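Local structure of acetyl xylan esterase II (Penicillium purpurogenum, 1G66) at residues V115-S119 / S120-M124. The protein probably removes acetyl groups from xylan as a serine hydrolase of the cutinase family, within the alpha/beta-hydrolase clan. Sequence-based numbering, arbitrary orientation. Where two conformers were deposited one is given.
Sequences VQLSS and SAVNM
The flat groups that meet here are the peptide carbonyls of S118 and S119, each taking an amide N-H from the start of helix 119-124: S118 O is met nearly end-on, S119 O from a tilted direction. V122 N lies 2.8 Å from S118 O, nearly in line with the C=O (C=O...N angle 165°), and V122 CG2 comes to 3.3 Å from the same oxygen. At S119 O the donor is N123 N, at 3.1 Å and tilted 27° from the carbonyl plane. S118 is the N-cap: its OG accepts from A121 N at 2.9 Å. A chi1 of 72° places this hydroxyl between the backbone N and the carbonyl carbon, facing the turn, where A121 CB also lies close beside it. Ahead of the cap, L117 CB against V122 CG2, at 3.7 Å, is the N'-to-N4 contact of a hydrophobic staple, and V115 CG1 extends it, meeting the same V122 methyl tip to tip at 3.8 Å. An alanine at S118 would remove the OG acceptor and is likely to leave A121 N without its side-chain partner, weakening the cap. N73 of helix 57-78 accepts from S118 N, tying the cap to that helix. Side-chain and main-chain oxygens thus serve successive amides, consistent with a well-defined start to the short helix that leads into central strand 125-131.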
ATOM      1  N   VAL A 115      -3.839  -4.753  13.752  1.00  6.46           N
ATOM      2  CA  VAL A 115      -3.387  -3.554  13.034  1.00  6.25           C
ATOM      3  C   VAL A 115      -2.063  -3.171  13.610  1.00  6.41           C
ATOM      4  O   VAL A 115      -1.889  -3.150  14.838  1.00  8.20           O
ATOM      5  CB  VAL A 115      -4.464  -2.473  13.174  1.00  6.58           C
ATOM      6  CG1 VAL A 115      -3.956  -1.114  12.664  1.00  6.97           C
ATOM      7  CG2 VAL A 115      -5.747  -2.865  12.488  1.00  7.81           C
ATOM      8  N   GLN A 116      -1.099  -2.830  12.749  1.00  5.93           N
ATOM      9  CA  GLN A 116       0.263  -2.524  13.198  1.00  6.08           C
ATOM     10  C   GLN A 116       0.505  -1.048  13.362  1.00  6.10           C
ATOM     11  O   GLN A 116       1.410  -0.668  14.129  1.00  6.65           O
ATOM     12  CB  GLN A 116       1.293  -3.179  12.273  1.00  5.88           C
ATOM     13  CG  GLN A 116       1.182  -4.672  12.232  1.00  6.84           C
ATOM     14  CD  GLN A 116       1.479  -5.281  13.565  1.00  7.94           C
ATOM     15  OE1 GLN A 116       0.591  -6.010  14.137  1.00 10.79           O
ATOM     16  NE2 GLN A 116       2.631  -5.046  14.063  1.00  8.67           N
ATOM     17  N   LEU A 117      -0.244  -0.214  12.664  1.00  7.12           N
ATOM     18  CA  LEU A 117      -0.215   1.213  12.963  1.00  6.97           C
ATOM     19  C   LEU A 117      -0.814   1.440  14.333  1.00  6.63           C
ATOM     20  O   LEU A 117      -1.744   0.739  14.739  1.00  8.65           O
ATOM     21  CB  LEU A 117      -1.009   1.992  11.934  1.00  6.08           C
ATOM     22  CG  LEU A 117      -0.487   1.931  10.517  1.00 10.43           C
ATOM     23  CD1 LEU A 117      -1.255   2.945   9.663  1.00  9.42           C
ATOM     24  CD2 LEU A 117       0.999   2.098  10.425  1.00 14.44           C
ATOM     25  N   SER A 118      -0.284   2.426  15.043  1.00  7.18           N
ATOM     26  CA  SER A 118      -0.878   2.844  16.316  1.00  7.12           C
ATOM     27  C   SER A 118      -2.257   3.467  16.098  1.00  7.19           C
ATOM     28  O   SER A 118      -2.615   3.859  14.994  1.00  7.80           O
ATOM     29  CB  SER A 118       0.013   3.865  16.960  1.00  6.93           C
ATOM     30  OG  SER A 118      -0.070   5.114  16.243  1.00  7.17           O
ATOM     31  N   SER A 119      -3.050   3.530  17.171  1.00  8.11           N
ATOM     32  CA  SER A 119      -4.339   4.169  17.075  1.00  9.22           C
ATOM     33  C   SER A 119      -4.247   5.580  16.560  1.00  8.23           C
ATOM     34  O   SER A 119      -5.040   6.014  15.722  1.00  9.69           O
ATOM     35  CB  SER A 119      -5.019   4.205  18.477  1.00 12.91           C
ATOM     36  OG  SER A 119      -5.239   2.868  18.887  1.00 14.52           O
ATOM     37  N   SER A 120      -3.261   6.303  17.040  1.00  7.19           N
ATOM     38  CA  SER A 120      -3.105   7.694  16.623  1.00  7.41           C
ATOM     39  C   SER A 120      -2.732   7.770  15.146  1.00  6.08           C
ATOM     40  O   SER A 120      -3.250   8.598  14.425  1.00  6.98           O
ATOM     41  CB  SER A 120      -1.954   8.287  17.448  0.73  7.60           C
ATOM     42  OG  SER A 120      -2.115   8.355  18.855  0.73  8.25           O
ATOM     43  N   ALA A 121      -1.870   6.870  14.702  1.00  5.99           N
ATOM     44  CA  ALA A 121      -1.449   6.852  13.303  1.00  6.33           C
ATOM     45  C   ALA A 121      -2.610   6.469  12.391  1.00  6.99           C
ATOM     46  O   ALA A 121      -2.805   7.112  11.368  1.00  7.21           O
ATOM     47  CB  ALA A 121      -0.284   5.956  13.098  1.00  6.92           C
ATOM     48  N   VAL A 122      -3.399   5.445  12.769  1.00  7.24           N
ATOM     49  CA  VAL A 122      -4.543   5.090  11.960  1.00  7.82           C
ATOM     50  C   VAL A 122      -5.448   6.294  11.762  1.00  7.88           C
ATOM     51  O   VAL A 122      -5.939   6.543  10.681  1.00  7.98           O
ATOM     52  CB  VAL A 122      -5.338   3.967  12.621  1.00  8.56           C
ATOM     53  CG1 VAL A 122      -6.675   3.763  11.926  1.00 11.05           C
ATOM     54  CG2 VAL A 122      -4.542   2.655  12.582  1.00  9.36           C
ATOM     55  N   ASN A 123      -5.685   7.050  12.857  1.00  7.76           N
ATOM     56  CA  ASN A 123      -6.585   8.181  12.728  1.00  8.02           C
ATOM     57  C   ASN A 123      -6.047   9.180  11.744  1.00  7.68           C
ATOM     58  O   ASN A 123      -6.814   9.783  11.010  1.00 11.21           O
ATOM     59  CB  ASN A 123      -6.731   8.829  14.112  1.00  8.31           C
ATOM     60  CG  ASN A 123      -7.560  10.095  14.074  1.00  8.93           C
ATOM     61  OD1 ASN A 123      -7.056  11.133  14.526  1.00 13.44           O
ATOM     62  ND2 ASN A 123      -8.731  10.050  13.592  1.00  8.73           N
ATOM     63  N   MET A 124      -4.717   9.393  11.701  1.00  5.73           N
ATOM     64  CA  MET A 124      -4.189  10.429  10.816  1.00  5.16           C
ATOM     65  C   MET A 124      -3.876   9.928   9.406  1.00  5.23           C
ATOM     66  O   MET A 124      -3.658  10.781   8.553  1.00  5.20           O
ATOM     67  CB  MET A 124      -2.963  11.120  11.428  1.00  5.27           C
ATOM     68  CG  MET A 124      -3.335  11.954  12.634  1.00  6.38           C
ATOM     69  SD  MET A 124      -4.747  13.061  12.381  1.00  6.66           S
ATOM     70  CE  MET A 124      -3.960  14.369  11.408  1.00  7.23           C
TER